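Thioredoxin domain-containing protein (Vibrio parahaemolyticus, PDB 2R5S) is of unknown function, though the full-length protein may have protein-disulfide reductase activity, and includes the all-helical tetratricopeptide-repeat domain of this chain. Local coordinates at residues Ala25-Val28 with Ile29-Leu32; Gln60-Leu63 with Ala64-Pro67; Ala164-Tyr167 with Arg168-Tyr172; Lys81-Leu84 with His85-Ala88. One frame throughout, in Å; residues are numbered along the deposited sequence.

Contact 1: Ala25-Val28 with Ile29-Leu32; sequences ALNV and IQTL
Gln-30 folds back on Asn-27 and Leu-26 on helix 22-30, part of the all-helical tetratricopeptide-repeat fold. Its CB starts 3.8 Å from Leu-26 O, the carbonyl to which Gln-30 N is hydrogen-bonded. CG lies between the backbone N and the carbonyl carbon (chi1 47°), which brings CG to 3.2 Å from the same Leu-26 O. A bend at the next torsion turns the chain toward Asn-27, and CD comes to 3.8 Å from Asn-27 O. At the tip, OE1 is 2.8 Å from Asn-27 ND2, but the angle is too poor for a hydrogen bond, and the two amide planes stand 57° apart. This polar pair lies on the exposed side of the helix. On the buried side, Ile-29 CG1 comes within 2.9 Å of Ala-25 O, the acceptor of the Ile-29 N-H. The Ile-29 side chain packs against Val-13 of helix 9-18 and Val-42 of helix 40-52, so helices 9-18 and 40-52 both pack on this part of the helix. Past Gln-30 the bonding tightens from four residues to three, because the firmer bond of Thr-31 N goes to Val-28 O and its bond to Asn-27 O is weak. Val-28 O therefore takes two donors from one residue: Thr-31 N well above its carbonyl plane, and Thr-31 OG1 at 2.9 Å, tilted only 19° from it.

Contact 2: Gln60-Leu63 with Ala64-Pro67; sequences QELL and ATIP
Leu-63 and Ile-66 lie side by side and point the same way, whereas Leu-62 and Thr-65 meet at a slant where helix 56-63 ends. In the first pair, Leu-63 CD2 is 4.2 Å from Ile-66 CG1, an apolar contact, and CG1 also rests 3.1 Å from Leu-63 O. With CG1 anti to the carbonyl carbon (chi1 -55°), Ile-66 sends this branch back over the helix end. Both side chains pack on Tyr-75 of helix 73-88 and reach helix 40-52, at Ala-47 for Leu-63 and at Leu-44 for Ile-66. In the second pair, Leu-62 CD1 passes 3.8 Å from Thr-65 OG1, while Thr-65 CG2 lies over Glu-61 O at 3.7 Å. Leu-63 and Ile-66 are the two ends of a type I beta turn that leads out of helix 56-63 toward helix 73-88 in the tetratricopeptide-repeat fold; its closing bond from Ile-66 N is weak, as are both bonds from Ala-64 N. Leu-62 O is held more firmly. Thr-65 OG1 reaches it at 2.9 Å in the carbonyl plane, and Thr-65 N reaches it at 3.0 Å from above that plane, 47° out. The hydroxyl also has a hydrogen bond with Lys-43 NZ. Since OG1 donates to Leu-62 O and an ammonium group can only donate, Thr-65 probably passes the bonding on, linking the helix end to the lysine of helix 40-52 through a single oxygen.

Contact 3: Ala164-Tyr167 with Arg168-Tyr172; sequences ASKY and RRQLY. With EDO (1,2-ethanediol), chain D.
Ala-164 and Arg-168 meet one turn apart on helix 162-174, on the side where this helix packs against helix 145-157. One face of the Arg-168 guanidinium lies over Ala-164 CB, with NH1 3.5 Å from that methyl. An arginine chain extended from CG to NE carries the group back along the helix, where NH2 bonds to Gly-158 O. Beside it Tyr-167 is buried: its ring touches Phe-150, Leu-128 and Trp-132, and its OH is hydrogen-bonded to Glu-129 OE1. Gln-170 runs alongside this tyrosine in the same direction. Its NE2 approaches Tyr-167 CE1 obliquely at 3.6 Å, with amide and ring planes 54° apart, and its OE1 takes a hydrogen bond from Lys-166 NZ at 3.1 Å. The amide thus has its oxygen bonded to the lysine, while its nitrogen merely packs beside the ring.

The outer side is looser. A water spans Ser-165 OG, to which it donates at 2.8 Å, and Arg-168 NH1, from which it accepts at 2.9 Å; Ser-165 OG is also bonded to Asn-161 O. Arg-169, bent at chi3 (-102°), folds over its own helix and places one guanidinium face above Ser-165 O, 3.6 Å from the plane. Arg-169 N is also weakly hydrogen-bonded to this Ser-165 O. Beyond it, a 1,2-ethanediol, probably from the crystallisation liquor, sits near Arg-169 O and the edge of the Tyr-172 ring. Packing of one helix side on helices 145-157 and 124-135 is consistent with the stacked helices of a tetratricopeptide-repeat fold.

Contact 4: Lys81-Leu84 with His85-Ala88; sequences KLEL and HQQA. With EDO (1,2-ethanediol), chain E.
The imidazole of His-85 leans back toward Lys-81, its CD2 3.1 Å from Lys-81 O in an oblique approach. The ring is stacked with Phe-56, and at its edge C1 of a 1,2-ethanediol, probably from the crystallisation liquor, lies near the ring plane, 3.1 Å from ND1. The diol is hydrogen-bonded to Val-121 O and lies close to helix 73-88. The second flat group, the Glu-83 carboxylate, is met by two amides standing nearly upright to it, with planes 75° away for Gln-86 and 87° for Gln-87. Gln-87 NE2 donates to Glu-83 OE1 at 2.8 Å, on the anti lone pair of that oxygen. Gln-86 NE2 donates to Glu-83 OE2 at 3.1 Å, and it comes from above the carboxylate plane while the oxygen stays in the amide plane. Glu-83 reaches both because its chain bends at chi2 (66°) and curls over the next turn. Gln-86 in turn lays its CG 2.9 Å from Leu-82 O and its OE1 3.6 Å from Leu-82 CG, beside the buried leucine that touches Phe-56 and Gln-60. These are i to i+3 and i to i+4 side-chain bonds on the surface of helix 73-88, in the tetratricopeptide-repeat domain, one neutral N-H donor to each carboxylate oxygen. They should hold the carboxylate's rotation and spread its charge, which would probably favour the ionised form, without any salt bridge between these two segments.

From the N terminus the contacts come in series: contact 1 running from helix 22-30 into the residues that follow, contact 2 where helix 56-63 turns into the following loop, contact 4 late in helix 73-88, and contact 3 in the C-terminal helix 162-174. Each joins neighbouring residues, so none encloses a long loop and none nests or crosses. Only contacts 2 and 4 touch: Gln-60 CB packs on Leu-82 CD2 at 3.1 Å, tying helix 56-63 to helix 73-88. Contacts 1 and 2 both face helix 40-52, though their centres are 18 Å apart. Contact 3 lies opposite contacts 2 and 4 across the chain's centre, its centre 27 Å from that of contact 4.

Contact 1: Ala25-Val28 with Ile29-Leu32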
loop_
_atom_site.group_PDB
_atom_site.type_symbol
_atom_site.label_atom_id
_atom_site.label_comp_id
_atom_site.label_asym_id
_atom_site.label_seq_id
_atom_site.Cartn_x
_atom_site.Cartn_y
_atom_site.Cartn_z
ATOM N N ALA A 25 -6.321 -12.226 -6.248
ATOM C CA ALA A 25 -7.698 -12.103 -5.803
ATOM C C ALA A 25 -8.332 -10.734 -6.106
ATOM O O ALA A 25 -9.492 -10.669 -6.513
ATOM C CB ALA A 25 -7.799 -12.447 -4.306
ATOM N N LEU A 26 -7.593 -9.643 -5.894
ATOM C CA LEU A 26 -8.090 -8.259 -6.202
ATOM C C LEU A 26 -8.221 -8.035 -7.692
ATOM O O LEU A 26 -9.123 -7.328 -8.190
ATOM C CB LEU A 26 -7.102 -7.205 -5.679
ATOM C CG LEU A 26 -7.356 -6.601 -4.299
ATOM C CD1 LEU A 26 -6.028 -6.002 -3.717
ATOM C CD2 LEU A 26 -8.437 -5.568 -4.361
ATOM N N ASN A 27 -7.307 -8.651 -8.413
ATOM C CA ASN A 27 -7.425 -8.661 -9.858
ATOM C C ASN A 27 -8.665 -9.400 -10.401
ATOM O O ASN A 27 -9.355 -8.900 -11.314
ATOM C CB ASN A 27 -6.172 -9.198 -10.485
ATOM C CG ASN A 27 -6.219 -9.139 -11.988
ATOM O OD1 ASN A 27 -6.359 -10.167 -12.650
ATOM N ND2 ASN A 27 -6.090 -7.943 -12.539
ATOM N N VAL A 28 -8.984 -10.559 -9.813
ATOM C CA VAL A 28 -10.179 -11.283 -10.279
ATOM C C VAL A 28 -11.471 -10.531 -9.902
ATOM O O VAL A 28 -12.458 -10.526 -10.654
ATOM C CB VAL A 28 -10.183 -12.703 -9.761
ATOM C CG1 VAL A 28 -11.458 -13.382 -10.123
ATOM C CG2 VAL A 28 -8.933 -13.496 -10.323
ATOM N N ILE A 29 -11.448 -9.931 -8.715
ATOM C CA ILE A 29 -12.548 -9.101 -8.222
ATOM C C ILE A 29 -12.865 -7.988 -9.187
ATOM O O ILE A 29 -14.050 -7.733 -9.483
ATOM C CB ILE A 29 -12.228 -8.438 -6.869
ATOM C CG1 ILE A 29 -12.081 -9.513 -5.792
ATOM C CG2 ILE A 29 -13.340 -7.431 -6.436
ATOM C CD1 ILE A 29 -13.228 -10.435 -5.752
ATOM N N GLN A 30 -11.831 -7.277 -9.634
ATOM C CA GLN A 30 -12.128 -6.106 -10.449
ATOM C C GLN A 30 -12.650 -6.588 -11.806
ATOM O O GLN A 30 -13.183 -5.826 -12.542
ATOM C CB GLN A 30 -11.027 -4.988 -10.464
ATOM C CG GLN A 30 -9.519 -5.398 -10.683
ATOM C CD GLN A 30 -8.972 -5.192 -12.128
ATOM O OE1 GLN A 30 -8.015 -5.873 -12.533
ATOM N NE2 GLN A 30 -9.577 -4.261 -12.900
ATOM N N THR A 31 -12.579 -7.886 -12.081
ATOM C CA THR A 31 -13.161 -8.383 -13.319
ATOM C C THR A 31 -14.617 -8.826 -13.213
ATOM O O THR A 31 -15.232 -9.042 -14.244
ATOM C CB THR A 31 -12.337 -9.524 -14.011
ATOM O OG1 THR A 31 -12.767 -10.800 -13.505
ATOM C CG2 THR A 31 -10.840 -9.324 -13.800
ATOM N N LEU A 32 -15.169 -8.975 -12.000
ATOM C CA LEU A 32 -16.600 -9.307 -11.850
ATOM C C LEU A 32 -17.497 -8.148 -12.339
ATOM O O LEU A 32 -17.034 -7.005 -12.505
ATOM C CB LEU A 32 -16.962 -9.661 -10.398
ATOM C CG LEU A 32 -16.087 -10.652 -9.607
ATOM C CD1 LEU A 32 -16.203 -10.406 -8.153
ATOM C CD2 LEU A 32 -16.365 -12.094 -9.874
#

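Contact 2: Gln60-Leu63 with Ala64-Pro67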
loop_
_atom_site.group_PDB
_atom_site.type_symbol
_atom_site.label_atom_id
_atom_site.label_comp_id
_atom_site.label_asym_id
_atom_site.label_seq_id
_atom_site.Cartn_x
_atom_site.Cartn_y
_atom_site.Cartn_z
ATOM N N GLN A 60 -9.893 1.529 4.157
ATOM C CA GLN A 60 -10.760 2.224 5.087
ATOM C C GLN A 60 -11.981 2.819 4.355
ATOM O O GLN A 60 -13.091 2.878 4.872
ATOM C CB GLN A 60 -9.983 3.380 5.725
ATOM C CG GLN A 60 -10.868 4.261 6.549
ATOM C CD GLN A 60 -10.467 5.674 6.448
ATOM O OE1 GLN A 60 -11.007 6.432 5.610
ATOM N NE2 GLN A 60 -9.532 6.085 7.295
ATOM N N GLU A 61 -11.743 3.317 3.161
ATOM C CA GLU A 61 -12.770 3.968 2.413
ATOM C C GLU A 61 -13.745 2.877 1.878
ATOM O O GLU A 61 -14.977 3.064 1.848
ATOM C CB GLU A 61 -12.042 4.756 1.338
ATOM C CG GLU A 61 -12.829 5.337 0.198
ATOM C CD GLU A 61 -12.003 5.290 -1.128
ATOM O OE1 GLU A 61 -10.815 5.717 -1.124
ATOM O OE2 GLU A 61 -12.531 4.786 -2.150
ATOM N N LEU A 62 -13.215 1.737 1.457
ATOM C CA LEU A 62 -14.113 0.594 1.180
ATOM C C LEU A 62 -14.889 0.151 2.399
ATOM O O LEU A 62 -16.117 0.036 2.342
ATOM C CB LEU A 62 -13.409 -0.664 0.624
ATOM C CG LEU A 62 -14.379 -1.770 0.225
ATOM C CD1 LEU A 62 -15.344 -1.241 -0.874
ATOM C CD2 LEU A 62 -13.567 -2.906 -0.303
ATOM N N LEU A 63 -14.195 -0.138 3.478
ATOM C CA LEU A 63 -14.929 -0.506 4.733
ATOM C C LEU A 63 -16.037 0.401 5.178
ATOM O O LEU A 63 -16.940 -0.057 5.815
ATOM C CB LEU A 63 -13.994 -0.694 5.873
ATOM C CG LEU A 63 -13.105 -1.904 5.618
ATOM C CD1 LEU A 63 -12.012 -1.823 6.579
ATOM C CD2 LEU A 63 -13.918 -3.139 5.847
ATOM N N ALA A 64 -15.989 1.673 4.802
ATOM C CA ALA A 64 -16.984 2.687 5.204
ATOM C C ALA A 64 -18.289 2.583 4.431
ATOM O O ALA A 64 -19.281 3.267 4.755
ATOM C CB ALA A 64 -16.407 4.077 4.999
ATOM N N THR A 65 -18.294 1.758 3.382
ATOM C CA THR A 65 -19.511 1.498 2.600
ATOM C C THR A 65 -20.115 0.090 2.916
ATOM O O THR A 65 -20.969 -0.401 2.176
ATOM C CB THR A 65 -19.201 1.518 1.053
ATOM O OG1 THR A 65 -18.443 0.324 0.716
ATOM C CG2 THR A 65 -18.441 2.779 0.624
ATOM N N ILE A 66 -19.644 -0.596 3.954
ATOM C CA ILE A 66 -20.182 -1.934 4.198
ATOM C C ILE A 66 -21.476 -1.604 4.916
ATOM O O ILE A 66 -21.376 -0.904 5.943
ATOM C CB ILE A 66 -19.373 -2.709 5.184
ATOM C CG1 ILE A 66 -17.927 -2.763 4.733
ATOM C CG2 ILE A 66 -19.987 -4.161 5.356
ATOM C CD1 ILE A 66 -17.679 -3.679 3.570
ATOM N N PRO A 67 -22.658 -2.116 4.429
ATOM C CA PRO A 67 -23.963 -1.835 5.071
ATOM C C PRO A 67 -24.091 -2.663 6.335
ATOM O O PRO A 67 -23.344 -3.626 6.539
ATOM C CB PRO A 67 -24.996 -2.340 4.054
ATOM C CG PRO A 67 -24.278 -2.690 2.822
ATOM C CD PRO A 67 -22.831 -3.004 3.262
#

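Contact 3: Ala164-Tyr167 with Arg168-Tyr172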
loop_
_atom_site.group_PDB
_atom_site.type_symbol
_atom_site.label_atom_id
_atom_site.label_comp_id
_atom_site.label_asym_id
_atom_site.label_seq_id
_atom_site.Cartn_x
_atom_site.Cartn_y
_atom_site.Cartn_z
ATOM N N ALA A 164 2.365 2.128 -6.016
ATOM C CA ALA A 164 3.495 1.490 -6.679
ATOM C C ALA A 164 3.444 1.795 -8.185
ATOM O O ALA A 164 4.414 2.262 -8.732
ATOM C CB ALA A 164 3.506 -0.095 -6.422
ATOM N N SER A 165 2.312 1.572 -8.846
ATOM C CA SER A 165 2.215 1.864 -10.270
ATOM C C SER A 165 2.432 3.335 -10.658
ATOM O O SER A 165 2.940 3.621 -11.742
ATOM C CB SER A 165 0.902 1.340 -10.844
ATOM O OG SER A 165 0.794 -0.070 -10.633
ATOM N N LYS A 166 2.059 4.282 -9.808
ATOM C CA LYS A 166 2.268 5.671 -10.218
ATOM C C LYS A 166 3.751 6.074 -10.159
ATOM O O LYS A 166 4.255 6.754 -11.010
ATOM C CB LYS A 166 1.347 6.635 -9.442
ATOM C CG LYS A 166 1.970 7.963 -9.070
ATOM C CD LYS A 166 1.089 8.714 -8.085
ATOM C CE LYS A 166 1.884 9.781 -7.369
ATOM N NZ LYS A 166 1.836 11.152 -8.012
ATOM N N TYR A 167 4.449 5.606 -9.148
ATOM C CA TYR A 167 5.874 5.847 -9.008
ATOM C C TYR A 167 6.757 5.036 -9.930
ATOM O O TYR A 167 7.771 5.562 -10.384
ATOM C CB TYR A 167 6.271 5.728 -7.545
ATOM C CG TYR A 167 5.706 6.914 -6.781
ATOM C CD1 TYR A 167 6.420 8.104 -6.672
ATOM C CD2 TYR A 167 4.424 6.860 -6.217
ATOM C CE1 TYR A 167 5.906 9.148 -6.011
ATOM C CE2 TYR A 167 3.910 7.922 -5.532
ATOM C CZ TYR A 167 4.661 9.053 -5.426
ATOM O OH TYR A 167 4.139 10.145 -4.783
ATOM N N ARG A 168 6.384 3.798 -10.240
ATOM C CA ARG A 168 7.047 3.078 -11.335
ATOM C C ARG A 168 7.064 3.909 -12.613
ATOM O O ARG A 168 8.100 4.015 -13.262
ATOM C CB ARG A 168 6.344 1.769 -11.663
ATOM C CG ARG A 168 6.620 0.736 -10.666
ATOM C CD ARG A 168 6.199 -0.665 -11.091
ATOM N NE ARG A 168 6.329 -1.554 -9.912
ATOM C CZ ARG A 168 5.313 -2.003 -9.172
ATOM N NH1 ARG A 168 4.054 -1.684 -9.510
ATOM N NH2 ARG A 168 5.553 -2.822 -8.120
ATOM N N ARG A 169 5.893 4.438 -12.998
ATOM C CA ARG A 169 5.745 5.253 -14.198
ATOM C C ARG A 169 6.562 6.514 -14.072
ATOM O O ARG A 169 7.213 6.939 -15.031
ATOM C CB ARG A 169 4.279 5.663 -14.406
ATOM C CG ARG A 169 3.478 4.648 -15.160
ATOM C CD ARG A 169 2.110 5.237 -15.540
ATOM N NE ARG A 169 1.035 4.755 -14.671
ATOM C CZ ARG A 169 0.424 5.468 -13.726
ATOM N NH1 ARG A 169 0.752 6.741 -13.500
ATOM N NH2 ARG A 169 -0.530 4.893 -13.007
ATOM N N GLN A 170 6.491 7.143 -12.902
ATOM C CA GLN A 170 7.286 8.305 -12.623
ATOM C C GLN A 170 8.738 8.045 -12.905
ATOM O O GLN A 170 9.296 8.609 -13.857
ATOM C CB GLN A 170 7.025 8.855 -11.209
ATOM C CG GLN A 170 5.806 9.775 -11.316
ATOM C CD GLN A 170 5.360 10.489 -10.073
ATOM O OE1 GLN A 170 4.198 10.817 -9.983
ATOM N NE2 GLN A 170 6.253 10.770 -9.155
ATOM N N LEU A 171 9.329 7.137 -12.129
ATOM C CA LEU A 171 10.724 6.742 -12.283
ATOM C C LEU A 171 11.059 6.355 -13.714
ATOM O O LEU A 171 12.052 6.781 -14.257
ATOM C CB LEU A 171 11.063 5.563 -11.308
ATOM C CG LEU A 171 12.491 4.991 -11.533
ATOM C CD1 LEU A 171 13.423 6.103 -11.037
ATOM C CD2 LEU A 171 12.835 3.701 -10.840
ATOM N N TYR A 172 10.220 5.568 -14.351
ATOM C CA TYR A 172 10.535 5.111 -15.695
ATOM C C TYR A 172 10.680 6.294 -16.619
ATOM O O TYR A 172 11.493 6.231 -17.569
ATOM C CB TYR A 172 9.427 4.202 -16.234
ATOM C CG TYR A 172 9.693 3.584 -17.598
ATOM C CD1 TYR A 172 10.455 2.404 -17.717
ATOM C CD2 TYR A 172 9.184 4.138 -18.749
ATOM C CE1 TYR A 172 10.701 1.821 -18.922
ATOM C CE2 TYR A 172 9.471 3.572 -19.998
ATOM C CZ TYR A 172 10.225 2.404 -20.058
ATOM O OH TYR A 172 10.471 1.802 -21.256
HETATM C C1 EDO D . 6.024 6.626 -18.267
HETATM O O1 EDO D . 6.564 5.912 -17.148
HETATM C C2 EDO D . 7.012 7.649 -18.830
HETATM O O2 EDO D . 7.585 7.247 -20.081
HETATM O O HOH W 1 2.830 -1.368 -12.102
#

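Contact 4: Lys81-Leu84 with His85-Ala88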
loop_
_atom_site.group_PDB
_atom_site.type_symbol
_atom_site.label_atom_id
_atom_site.label_comp_id
_atom_site.label_asym_id
_atom_site.label_seq_id
_atom_site.Cartn_x
_atom_site.Cartn_y
_atom_site.Cartn_z
ATOM N N LYS A 81 -8.248 -4.205 12.742
ATOM C CA LYS A 81 -6.930 -4.260 12.090
ATOM C C LYS A 81 -6.520 -2.919 11.515
ATOM O O LYS A 81 -5.374 -2.516 11.697
ATOM C CB LYS A 81 -6.866 -5.345 11.026
ATOM C CG LYS A 81 -6.628 -6.810 11.690
ATOM C CD LYS A 81 -6.710 -7.879 10.543
ATOM C CE LYS A 81 -6.105 -9.128 11.026
ATOM N NZ LYS A 81 -5.863 -9.962 9.784
ATOM N N LEU A 82 -7.466 -2.228 10.865
ATOM C CA LEU A 82 -7.173 -0.939 10.271
ATOM C C LEU A 82 -6.846 0.044 11.357
ATOM O O LEU A 82 -5.971 0.851 11.221
ATOM C CB LEU A 82 -8.365 -0.463 9.421
ATOM C CG LEU A 82 -8.177 0.806 8.585
ATOM C CD1 LEU A 82 -7.045 0.482 7.540
ATOM C CD2 LEU A 82 -9.469 1.264 7.901
ATOM N N GLU A 83 -7.534 -0.023 12.485
ATOM C CA GLU A 83 -7.278 0.910 13.588
ATOM C C GLU A 83 -5.934 0.652 14.253
ATOM O O GLU A 83 -5.187 1.575 14.491
ATOM C CB GLU A 83 -8.392 0.866 14.591
ATOM C CG GLU A 83 -8.065 1.755 15.825
ATOM C CD GLU A 83 -7.990 3.304 15.479
ATOM O OE1 GLU A 83 -7.187 4.037 16.131
ATOM O OE2 GLU A 83 -8.735 3.791 14.568
ATOM N N LEU A 84 -5.579 -0.598 14.541
ATOM C CA LEU A 84 -4.211 -0.870 14.970
ATOM C C LEU A 84 -3.131 -0.422 13.934
ATOM O O LEU A 84 -2.152 0.176 14.315
ATOM C CB LEU A 84 -4.107 -2.345 15.269
ATOM C CG LEU A 84 -4.941 -2.849 16.423
ATOM C CD1 LEU A 84 -4.775 -4.356 16.433
ATOM C CD2 LEU A 84 -4.444 -2.215 17.738
ATOM N N HIS A 85 -3.328 -0.654 12.619
ATOM C CA HIS A 85 -2.298 -0.279 11.653
ATOM C C HIS A 85 -2.102 1.229 11.663
ATOM O O HIS A 85 -0.966 1.730 11.559
ATOM C CB HIS A 85 -2.628 -0.751 10.205
ATOM C CG HIS A 85 -2.383 -2.216 9.998
ATOM N ND1 HIS A 85 -1.176 -2.816 10.304
ATOM C CD2 HIS A 85 -3.209 -3.216 9.591
ATOM C CE1 HIS A 85 -1.260 -4.117 10.084
ATOM N NE2 HIS A 85 -2.486 -4.385 9.655
ATOM N N GLN A 86 -3.204 1.948 11.794
ATOM C CA GLN A 86 -3.117 3.390 11.620
ATOM C C GLN A 86 -2.569 4.090 12.865
ATOM O O GLN A 86 -1.981 5.180 12.758
ATOM C CB GLN A 86 -4.407 3.993 11.070
ATOM C CG GLN A 86 -5.691 3.718 11.821
ATOM C CD GLN A 86 -6.967 3.861 10.922
ATOM O OE1 GLN A 86 -6.855 4.019 9.700
ATOM N NE2 GLN A 86 -8.172 3.789 11.546
ATOM N N GLN A 87 -2.696 3.449 14.026
ATOM C CA GLN A 87 -1.988 3.925 15.207
ATOM C C GLN A 87 -0.487 3.689 15.049
ATOM O O GLN A 87 0.319 4.542 15.398
ATOM C CB GLN A 87 -2.479 3.267 16.499
ATOM C CG GLN A 87 -3.960 3.255 16.664
ATOM C CD GLN A 87 -4.446 3.007 18.106
ATOM O OE1 GLN A 87 -3.775 2.363 18.957
ATOM N NE2 GLN A 87 -5.652 3.494 18.367
ATOM N N ALA A 88 -0.116 2.541 14.487
ATOM C CA ALA A 88 1.297 2.186 14.334
ATOM C C ALA A 88 2.057 3.094 13.365
ATOM O O ALA A 88 3.288 3.135 13.386
ATOM C CB ALA A 88 1.451 0.711 13.950
HETATM C C1 EDO E . 1.457 -1.174 10.567
HETATM O O1 EDO E . 1.197 0.245 10.375
HETATM C C2 EDO E . 2.663 -1.352 11.482
HETATM O O2 EDO E . 3.486 -2.459 11.113
#